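Local coordinates for hypothetical protein (Parabacteroides merdae, PDB 4OO3) that is probably an NAD(P)-dependent oxidoreductase, with a nucleotide-binding Rossmann domain joined to a C-terminal domain built on a large mixed beta-sheet, at residues 187-192 with 303-309; 312-317 with 332-338. All blocks are in the same frame, centred on the assembly; numbering follows the deposited sequence.

Contact 1. Residues 187-192 with 303-309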
ATOM      1  N   SER A 187       7.992   2.189  -9.829  1.00 33.97           N
ATOM      2  CA  SER A 187       6.642   2.629 -10.155  1.00 33.99           C
ATOM      3  C   SER A 187       6.646   4.092 -10.552  1.00 34.89           C
ATOM      4  O   SER A 187       7.392   4.890  -9.987  1.00 38.27           O
ATOM      5  CB  SER A 187       5.709   2.440  -8.960  1.00 31.12           C
ATOM      6  OG  SER A 187       5.777   1.122  -8.471  1.00 31.66           O
ATOM      7  N   VAL A 188       5.815   4.426 -11.535  1.00 35.47           N
ATOM      8  CA  VAL A 188       5.533   5.809 -11.896  1.00 36.25           C
ATOM      9  C   VAL A 188       4.031   6.026 -11.729  1.00 37.59           C
ATOM     10  O   VAL A 188       3.230   5.417 -12.446  1.00 36.88           O
ATOM     11  CB  VAL A 188       5.939   6.112 -13.347  1.00 39.25           C
ATOM     12  CG1 VAL A 188       5.717   7.584 -13.672  1.00 39.73           C
ATOM     13  CG2 VAL A 188       7.391   5.718 -13.585  1.00 40.54           C
ATOM     14  N   HIS A 189       3.668   6.879 -10.771  1.00 36.37           N
ATOM     15  CA  HIS A 189       2.277   7.228 -10.492  1.00 35.59           C
ATOM     16  C   HIS A 189       2.015   8.666 -10.898  1.00 35.85           C
ATOM     17  O   HIS A 189       2.944   9.405 -11.191  1.00 36.12           O
ATOM     18  CB  HIS A 189       1.979   7.047  -9.006  1.00 34.80           C
ATOM     19  CG  HIS A 189       2.036   5.621  -8.561  1.00 34.49           C
ATOM     20  ND1 HIS A 189       1.036   4.717  -8.844  1.00 34.49           N
ATOM     21  CD2 HIS A 189       2.980   4.937  -7.874  1.00 34.90           C
ATOM     22  CE1 HIS A 189       1.360   3.537  -8.346  1.00 33.95           C
ATOM     23  NE2 HIS A 189       2.534   3.643  -7.751  1.00 33.20           N
ATOM     24  N   HIS A 190       0.743   9.057 -10.912  1.00 37.91           N
ATOM     25  CA  HIS A 190       0.350  10.384 -11.379  1.00 39.40           C
ATOM     26  C   HIS A 190      -0.623  11.083 -10.431  1.00 39.21           C
ATOM     27  O   HIS A 190      -1.547  10.466  -9.912  1.00 37.74           O
ATOM     28  CB  HIS A 190      -0.205  10.292 -12.798  1.00 40.60           C
ATOM     29  CG  HIS A 190       0.811   9.821 -13.788  1.00 41.55           C
ATOM     30  ND1 HIS A 190       1.041   8.486 -14.038  1.00 40.42           N
ATOM     31  CD2 HIS A 190       1.699  10.505 -14.547  1.00 42.48           C
ATOM     32  CE1 HIS A 190       2.009   8.369 -14.930  1.00 40.98           C
ATOM     33  NE2 HIS A 190       2.429   9.579 -15.252  1.00 41.64           N
ATOM     34  N   LEU A 191      -0.390  12.376 -10.201  1.00 40.63           N
ATOM     35  CA  LEU A 191      -1.135  13.136  -9.195  1.00 39.67           C
ATOM     36  C   LEU A 191      -2.543  13.434  -9.677  1.00 42.29           C
ATOM     37  O   LEU A 191      -3.497  13.346  -8.902  1.00 50.11           O
ATOM     38  CB  LEU A 191      -0.414  14.444  -8.860  1.00 39.66           C
ATOM     39  CG  LEU A 191       0.997  14.314  -8.274  1.00 38.19           C
ATOM     40  CD1 LEU A 191       1.811  15.572  -8.523  1.00 38.72           C
ATOM     41  CD2 LEU A 191       0.945  13.992  -6.791  1.00 37.46           C
ATOM     42  N   PHE A 192      -2.666  13.767 -10.956  1.00 46.72           N
ATOM     43  CA  PHE A 192      -3.940  14.149 -11.548  1.00 52.64           C
ATOM     44  C   PHE A 192      -4.404  13.137 -12.595  1.00 55.52           C
ATOM     45  O   PHE A 192      -3.689  12.857 -13.563  1.00 54.22           O
ATOM     46  CB  PHE A 192      -3.829  15.533 -12.196  1.00 53.73           C
ATOM     47  CG  PHE A 192      -5.121  16.028 -12.771  1.00 56.28           C
ATOM     48  CD1 PHE A 192      -6.213  16.251 -11.946  1.00 56.07           C
ATOM     49  CD2 PHE A 192      -5.257  16.248 -14.134  1.00 59.27           C
ATOM     50  CE1 PHE A 192      -7.415  16.697 -12.464  1.00 58.70           C
ATOM     51  CE2 PHE A 192      -6.458  16.697 -14.660  1.00 60.83           C
ATOM     52  CZ  PHE A 192      -7.540  16.924 -13.824  1.00 61.29           C
ATOM     53  N   VAL A 303       9.930   5.096  -6.628  1.00 35.29           N
ATOM     54  CA  VAL A 303       8.615   5.676  -6.875  1.00 36.25           C
ATOM     55  C   VAL A 303       8.769   7.075  -7.459  1.00 36.70           C
ATOM     56  O   VAL A 303       9.469   7.909  -6.898  1.00 37.60           O
ATOM     57  CB  VAL A 303       7.768   5.769  -5.588  1.00 37.67           C
ATOM     58  CG1 VAL A 303       6.428   6.427  -5.890  1.00 39.63           C
ATOM     59  CG2 VAL A 303       7.547   4.387  -4.978  1.00 37.16           C
ATOM     60  N   ILE A 304       8.111   7.308  -8.592  1.00 36.10           N
ATOM     61  CA  ILE A 304       8.020   8.625  -9.192  1.00 36.17           C
ATOM     62  C   ILE A 304       6.546   9.040  -9.276  1.00 35.43           C
ATOM     63  O   ILE A 304       5.689   8.247  -9.661  1.00 33.72           O
ATOM     64  CB  ILE A 304       8.662   8.648 -10.596  1.00 38.45           C
ATOM     65  CG1 ILE A 304      10.178   8.437 -10.471  1.00 39.30           C
ATOM     66  CG2 ILE A 304       8.340   9.957 -11.314  1.00 39.35           C
ATOM     67  CD1 ILE A 304      10.931   8.356 -11.782  1.00 40.95           C
ATOM     68  N   TRP A 305       6.273  10.286  -8.899  1.00 34.08           N
ATOM     69  CA  TRP A 305       4.967  10.894  -9.058  1.00 32.00           C
ATOM     70  C   TRP A 305       5.069  12.042 -10.052  1.00 34.94           C
ATOM     71  O   TRP A 305       5.628  13.100  -9.749  1.00 34.94           O
ATOM     72  CB  TRP A 305       4.444  11.406  -7.712  1.00 32.31           C
ATOM     73  CG  TRP A 305       3.826  10.329  -6.854  1.00 29.97           C
ATOM     74  CD1 TRP A 305       4.460   9.540  -5.943  1.00 30.27           C
ATOM     75  CD2 TRP A 305       2.455   9.932  -6.842  1.00 30.14           C
ATOM     76  NE1 TRP A 305       3.568   8.672  -5.360  1.00 30.93           N
ATOM     77  CE2 TRP A 305       2.329   8.890  -5.900  1.00 30.12           C
ATOM     78  CE3 TRP A 305       1.318  10.347  -7.547  1.00 30.24           C
ATOM     79  CZ2 TRP A 305       1.111   8.268  -5.634  1.00 30.16           C
ATOM     80  CZ3 TRP A 305       0.111   9.725  -7.286  1.00 30.14           C
ATOM     81  CH2 TRP A 305       0.014   8.697  -6.337  1.00 29.45           C
ATOM     82  N   ASN A 306       4.548  11.829 -11.250  1.00 35.56           N
ATOM     83  CA  ASN A 306       4.414  12.911 -12.204  1.00 39.52           C
ATOM     84  C   ASN A 306       3.028  13.530 -12.071  1.00 37.79           C
ATOM     85  O   ASN A 306       2.171  12.997 -11.361  1.00 35.65           O
ATOM     86  CB  ASN A 306       4.693  12.415 -13.623  1.00 40.21           C
ATOM     87  CG  ASN A 306       6.156  12.070 -13.835  1.00 42.70           C
ATOM     88  OD1 ASN A 306       7.051  12.768 -13.353  1.00 44.50           O
ATOM     89  ND2 ASN A 306       6.406  10.989 -14.558  1.00 43.60           N
ATOM     90  N   TYR A 307       2.814  14.662 -12.733  1.00 40.40           N
ATOM     91  CA  TYR A 307       1.544  15.358 -12.619  1.00 42.07           C
ATOM     92  C   TYR A 307       0.433  14.569 -13.296  1.00 43.38           C
ATOM     93  O   TYR A 307      -0.542  14.180 -12.662  1.00 43.08           O
ATOM     94  CB  TYR A 307       1.596  16.775 -13.197  1.00 44.28           C
ATOM     95  CG  TYR A 307       0.257  17.451 -13.038  1.00 47.28           C
ATOM     96  CD1 TYR A 307      -0.227  17.758 -11.771  1.00 47.63           C
ATOM     97  CD2 TYR A 307      -0.556  17.719 -14.134  1.00 51.81           C
ATOM     98  CE1 TYR A 307      -1.464  18.339 -11.597  1.00 50.12           C
ATOM     99  CE2 TYR A 307      -1.797  18.306 -13.969  1.00 54.94           C
ATOM    100  CZ  TYR A 307      -2.243  18.613 -12.695  1.00 55.10           C
ATOM    101  OH  TYR A 307      -3.473  19.189 -12.502  1.00 61.19           O
ATOM    102  N   THR A 308       0.581  14.340 -14.591  1.00 49.81           N
ATOM    103  CA  THR A 308      -0.423  13.597 -15.333  1.00 55.00           C
ATOM    104  C   THR A 308       0.220  12.960 -16.552  1.00 56.44           C
ATOM    105  O   THR A 308       1.316  13.350 -16.957  1.00 56.85           O
ATOM    106  CB  THR A 308      -1.613  14.501 -15.729  1.00 55.78           C
ATOM    107  OG1 THR A 308      -2.763  13.693 -16.000  1.00 56.39           O
ATOM    108  CG2 THR A 308      -1.280  15.374 -16.943  1.00 55.16           C
ATOM    109  N   PHE A 309      -0.461  11.971 -17.119  1.00 63.84           N
ATOM    110  CA  PHE A 309       0.069  11.227 -18.263  1.00 69.70           C
ATOM    111  C   PHE A 309      -0.551  11.708 -19.570  1.00 72.65           C
ATOM    112  O   PHE A 309      -1.709  12.136 -19.586  1.00 69.14           O
ATOM    113  CB  PHE A 309      -0.148   9.711 -18.100  1.00 65.53           C
ATOM    114  CG  PHE A 309      -1.539   9.322 -17.657  1.00 62.92           C
ATOM    115  CD1 PHE A 309      -2.588   9.266 -18.564  1.00 65.58           C
ATOM    116  CD2 PHE A 309      -1.790   8.986 -16.335  1.00 58.78           C
ATOM    117  CE1 PHE A 309      -3.858   8.896 -18.157  1.00 62.48           C
ATOM    118  CE2 PHE A 309      -3.058   8.615 -15.921  1.00 58.67           C
ATOM    119  CZ  PHE A 309      -4.094   8.572 -16.834  1.00 61.04           C
TER
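The side-chain torsions of His190 and Phe309 bring their rings together as a T-shaped pair. In His190, CG is anti to the carbonyl carbon and beside the backbone N (chi1 -63°). In Phe309, CG sits between the backbone N and the carbonyl carbon (chi1 46°). The edge of Phe309 faces the imidazole, with planes at 88°. Phe309 CD2 is 3.7 Å from His190 ND1. The contact joins strands 183-190 and 297-306, the parallel pair in a mostly antiparallel sheet of the C-terminal domain. Such a mixed sheet beside a Rossmann domain is consistent with the two-domain plan of the putative oxidoreductase family. The backbone of His189 bonds to the residues before and after Trp305. Its N gives to Ile304 O at 2.7 Å. Its O accepts from Asn306 N at 2.9 Å. The bonding continues along the chain, with Leu191 N bonded to Asn306 O and Phe192 N to Tyr307 O. On the sheet face that carries His189 and Trp305, CB of His189 stands over the centre of the indole six-membered ring, 3.4 Å from its centroid. Leu191 CD2 comes against the same indole, 3.7 Å from Trp305 CE3. His190 projects from the other face. Its ND1 is hydrogen-bonded to Asp315 OD1, which probably holds the rotation of the ring. An alanine at His190 is likely to leave the Phe309 edge without the ring face it points to and Asp315 without its ND1 mate. Farther on, CB of Phe192 lies over one face of the Tyr307 ring, 3.5 Å from CZ. The two rings are nearly parallel but slid apart, and Tyr307 OH bonds to Gln262 in helix 257-264. Thr308 OG1 gives a hydrogen bond to Phe192 O at 2.7 Å, arriving tilted from the carbonyl plane.

Contact 2. Residues 312-317 with 332-338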
ATOM      1  N   GLY A 312      -3.710   8.144 -23.803  1.00 87.49           N
ATOM      2  CA  GLY A 312      -3.151   6.846 -24.188  1.00 88.50           C
ATOM      3  C   GLY A 312      -1.898   6.527 -23.385  1.00 82.17           C
ATOM      4  O   GLY A 312      -0.943   5.933 -23.897  1.00 77.09           O
ATOM      5  N   GLY A 313      -1.904   6.953 -22.124  1.00 73.18           N
ATOM      6  CA  GLY A 313      -0.793   6.739 -21.208  1.00 64.84           C
ATOM      7  C   GLY A 313      -1.340   6.164 -19.923  1.00 60.83           C
ATOM      8  O   GLY A 313      -2.477   5.680 -19.885  1.00 57.75           O
ATOM      9  N   GLY A 314      -0.542   6.216 -18.864  1.00 58.24           N
ATOM     10  CA  GLY A 314      -0.985   5.713 -17.568  1.00 52.82           C
ATOM     11  C   GLY A 314       0.139   5.426 -16.591  1.00 48.37           C
ATOM     12  O   GLY A 314       1.308   5.689 -16.873  1.00 46.22           O
ATOM     13  N   ASP A 315      -0.234   4.882 -15.435  1.00 44.69           N
ATOM     14  CA  ASP A 315       0.727   4.495 -14.415  1.00 42.80           C
ATOM     15  C   ASP A 315       1.514   3.287 -14.892  1.00 43.05           C
ATOM     16  O   ASP A 315       0.937   2.337 -15.413  1.00 42.38           O
ATOM     17  CB  ASP A 315       0.009   4.160 -13.109  1.00 41.64           C
ATOM     18  CG  ASP A 315      -0.695   5.360 -12.507  1.00 43.26           C
ATOM     19  OD1 ASP A 315      -0.514   6.497 -12.993  1.00 46.09           O
ATOM     20  OD2 ASP A 315      -1.437   5.170 -11.535  1.00 46.31           O
ATOM     21  N   THR A 316       2.833   3.333 -14.722  1.00 43.21           N
ATOM     22  CA  THR A 316       3.702   2.244 -15.156  1.00 40.69           C
ATOM     23  C   THR A 316       4.338   1.514 -13.975  1.00 42.60           C
ATOM     24  O   THR A 316       4.439   2.052 -12.868  1.00 40.32           O
ATOM     25  CB  THR A 316       4.805   2.745 -16.114  1.00 41.62           C
ATOM     26  OG1 THR A 316       5.694   3.634 -15.431  1.00 38.95           O
ATOM     27  CG2 THR A 316       4.186   3.472 -17.300  1.00 42.91           C
ATOM     28  N   HIS A 317       4.752   0.273 -14.223  1.00 44.28           N
ATOM     29  CA  HIS A 317       5.488  -0.514 -13.235  1.00 41.45           C
ATOM     30  C   HIS A 317       6.359  -1.566 -13.907  1.00 39.30           C
ATOM     31  O   HIS A 317       5.924  -2.239 -14.843  1.00 40.10           O
ATOM     32  CB  HIS A 317       4.542  -1.196 -12.240  1.00 40.87           C
ATOM     33  CG  HIS A 317       5.250  -1.936 -11.144  1.00 37.62           C
ATOM     34  ND1 HIS A 317       5.699  -1.317  -9.999  1.00 37.24           N
ATOM     35  CD2 HIS A 317       5.604  -3.238 -11.031  1.00 37.80           C
ATOM     36  CE1 HIS A 317       6.292  -2.206  -9.223  1.00 38.34           C
ATOM     37  NE2 HIS A 317       6.249  -3.378  -9.826  1.00 38.12           N
ATOM     38  N   GLN A 332       4.525  -3.375 -17.071  1.00 40.91           N
ATOM     39  CA  GLN A 332       3.269  -2.644 -17.070  1.00 38.74           C
ATOM     40  C   GLN A 332       3.512  -1.279 -17.708  1.00 38.13           C
ATOM     41  O   GLN A 332       3.726  -0.280 -17.024  1.00 34.05           O
ATOM     42  CB  GLN A 332       2.735  -2.505 -15.651  1.00 38.01           C
ATOM     43  CG  GLN A 332       1.388  -1.820 -15.574  1.00 38.92           C
ATOM     44  CD  GLN A 332       1.038  -1.421 -14.165  1.00 38.59           C
ATOM     45  OE1 GLN A 332       0.884  -2.273 -13.292  1.00 35.78           O
ATOM     46  NE2 GLN A 332       0.914  -0.118 -13.931  1.00 40.14           N
ATOM     47  N   GLY A 333       3.505  -1.266 -19.034  1.00 41.37           N
ATOM     48  CA  GLY A 333       3.744  -0.059 -19.808  1.00 43.25           C
ATOM     49  C   GLY A 333       2.757   0.024 -20.946  1.00 45.38           C
ATOM     50  O   GLY A 333       1.740  -0.674 -20.937  1.00 42.45           O
ATOM     51  N   LYS A 334       3.064   0.887 -21.916  1.00 51.14           N
ATOM     52  CA  LYS A 334       2.228   1.090 -23.113  1.00 55.94           C
ATOM     53  C   LYS A 334       1.949  -0.247 -23.794  1.00 53.11           C
ATOM     54  O   LYS A 334       0.801  -0.585 -24.081  1.00 50.63           O
ATOM     55  CB  LYS A 334       2.939   2.031 -24.102  1.00 60.86           C
ATOM     56  CG  LYS A 334       2.061   2.621 -25.202  1.00 67.60           C
ATOM     57  CD  LYS A 334       1.578   4.022 -24.843  1.00 77.38           C
ATOM     58  CE  LYS A 334       1.126   4.813 -26.061  1.00 86.51           C
ATOM     59  NZ  LYS A 334      -0.186   4.349 -26.591  1.00 91.63           N
ATOM     60  N   GLU A 335       3.024  -0.999 -24.023  1.00 53.02           N
ATOM     61  CA  GLU A 335       2.977  -2.335 -24.611  1.00 56.18           C
ATOM     62  C   GLU A 335       1.903  -3.241 -24.009  1.00 52.82           C
ATOM     63  O   GLU A 335       1.251  -3.988 -24.733  1.00 50.74           O
ATOM     64  CB  GLU A 335       4.342  -3.006 -24.453  1.00 62.06           C
ATOM     65  CG  GLU A 335       5.391  -2.510 -25.435  1.00 68.20           C
ATOM     66  CD  GLU A 335       5.362  -3.257 -26.753  1.00 78.26           C
ATOM     67  OE1 GLU A 335       4.351  -3.937 -27.033  1.00 85.07           O
ATOM     68  OE2 GLU A 335       6.357  -3.172 -27.506  1.00 84.65           O
ATOM     69  N   GLN A 336       1.722  -3.169 -22.691  1.00 49.70           N
ATOM     70  CA  GLN A 336       0.783  -4.041 -21.986  1.00 46.67           C
ATOM     71  C   GLN A 336      -0.539  -3.345 -21.684  1.00 48.51           C
ATOM     72  O   GLN A 336      -1.344  -3.855 -20.905  1.00 46.15           O
ATOM     73  CB  GLN A 336       1.404  -4.549 -20.678  1.00 45.51           C
ATOM     74  CG  GLN A 336       2.661  -5.394 -20.860  1.00 45.09           C
ATOM     75  CD  GLN A 336       3.912  -4.572 -21.099  1.00 45.98           C
ATOM     76  OE1 GLN A 336       4.033  -3.450 -20.612  1.00 49.13           O
ATOM     77  NE2 GLN A 336       4.850  -5.125 -21.853  1.00 47.64           N
ATOM     78  N   ASN A 337      -0.765  -2.185 -22.300  1.00 53.60           N
ATOM     79  CA  ASN A 337      -1.972  -1.392 -22.050  1.00 54.55           C
ATOM     80  C   ASN A 337      -2.082  -0.985 -20.569  1.00 51.82           C
ATOM     81  O   ASN A 337      -3.179  -0.888 -20.009  1.00 48.42           O
ATOM     82  CB  ASN A 337      -3.206  -2.174 -22.512  1.00 58.65           C
ATOM     83  CG  ASN A 337      -4.291  -1.276 -23.068  1.00 63.02           C
ATOM     84  OD1 ASN A 337      -4.830  -0.419 -22.365  1.00 60.82           O
ATOM     85  ND2 ASN A 337      -4.618  -1.470 -24.341  1.00 65.73           N
ATOM     86  N   TYR A 338      -0.921  -0.760 -19.950  1.00 48.89           N
ATOM     87  CA  TYR A 338      -0.815  -0.366 -18.543  1.00 47.10           C
ATOM     88  C   TYR A 338      -1.519  -1.331 -17.580  1.00 44.33           C
ATOM     89  O   TYR A 338      -1.981  -0.931 -16.516  1.00 44.80           O
ATOM     90  CB  TYR A 338      -1.277   1.087 -18.369  1.00 47.42           C
ATOM     91  CG  TYR A 338      -0.495   2.018 -19.274  1.00 49.63           C
ATOM     92  CD1 TYR A 338       0.824   2.352 -18.977  1.00 49.07           C
ATOM     93  CD2 TYR A 338      -1.052   2.521 -20.450  1.00 50.53           C
ATOM     94  CE1 TYR A 338       1.558   3.179 -19.805  1.00 50.43           C
ATOM     95  CE2 TYR A 338      -0.321   3.354 -21.289  1.00 53.14           C
ATOM     96  CZ  TYR A 338       0.985   3.680 -20.958  1.00 53.13           C
ATOM     97  OH  TYR A 338       1.739   4.497 -21.768  1.00 51.43           O
TER
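Gln332 carries the polar part of this contact with Asp315 and His317. Its side-chain NE2 gives a hydrogen bond to the backbone O of Asp315, at 2.9 Å. The acceptor lies in the plane of the amide, but the nitrogen sits well above the plane of the Asp315 carbonyl. CG of Gln332 is anti to the backbone N (chi1 -177°) and the chain stays extended beyond it, which carries the amide alongside the opposite strand to Asp315. The backbones pair as well. His317 N bonds to Gln332 O at 3.0 Å, and Gln332 N returns a weak bond to His317 O. A second weak bond joins Lys334 NZ to Gly312 O. His317 and Gln332 are a hydrogen-bonded antiparallel pair at the open end of the beta hairpin formed by strands 316-322 and 326-332. Beyond Gln332 the chain turns sharply. Gly333 O accepts from Gln336 N and Tyr338 N, which come from opposite faces of its carbonyl plane. Gly333 N bonds to Gln336 OE1 at 2.7 Å. After this turn the side chain of Tyr338 points back toward 312-317. Gly313 and Gly314 lie over one face of its ring, with Gly313 C 3.3 Å from Tyr338 CE2. Gly314 CA makes a CH-pi contact, 4.0 Å from the ring centroid. The close approach of the ring at Gly314 leaves little room for a side chain there, and its backbone angles by themselves suit glycine. The backbone of Gly333 lies against the opposite face. At the ring edge, in its plane, Thr316 CG2 is 3.6 Å from Tyr338 CE1.

Going from the N terminus, strand 183-190 comes first, and contact 1 closes a long loop when 303-309 returns beside 187-192. That loop holds helices and the long strands 243-255 and 282-294. Contact 2 opens only after contact 1 has closed. It shuts a much shorter loop, little more than the hairpin of 316-322 and 326-332. The two are in series and neither nests nor crosses. They meet in space, since strand 183-190 lies between 297-306 and 316-322 in the sheet. Two probable side-chain hydrogen bonds bridge them: the His190 to Asp315 bond, and Ser187 OG to His317 ND1. Phe309 also packs on Gly314.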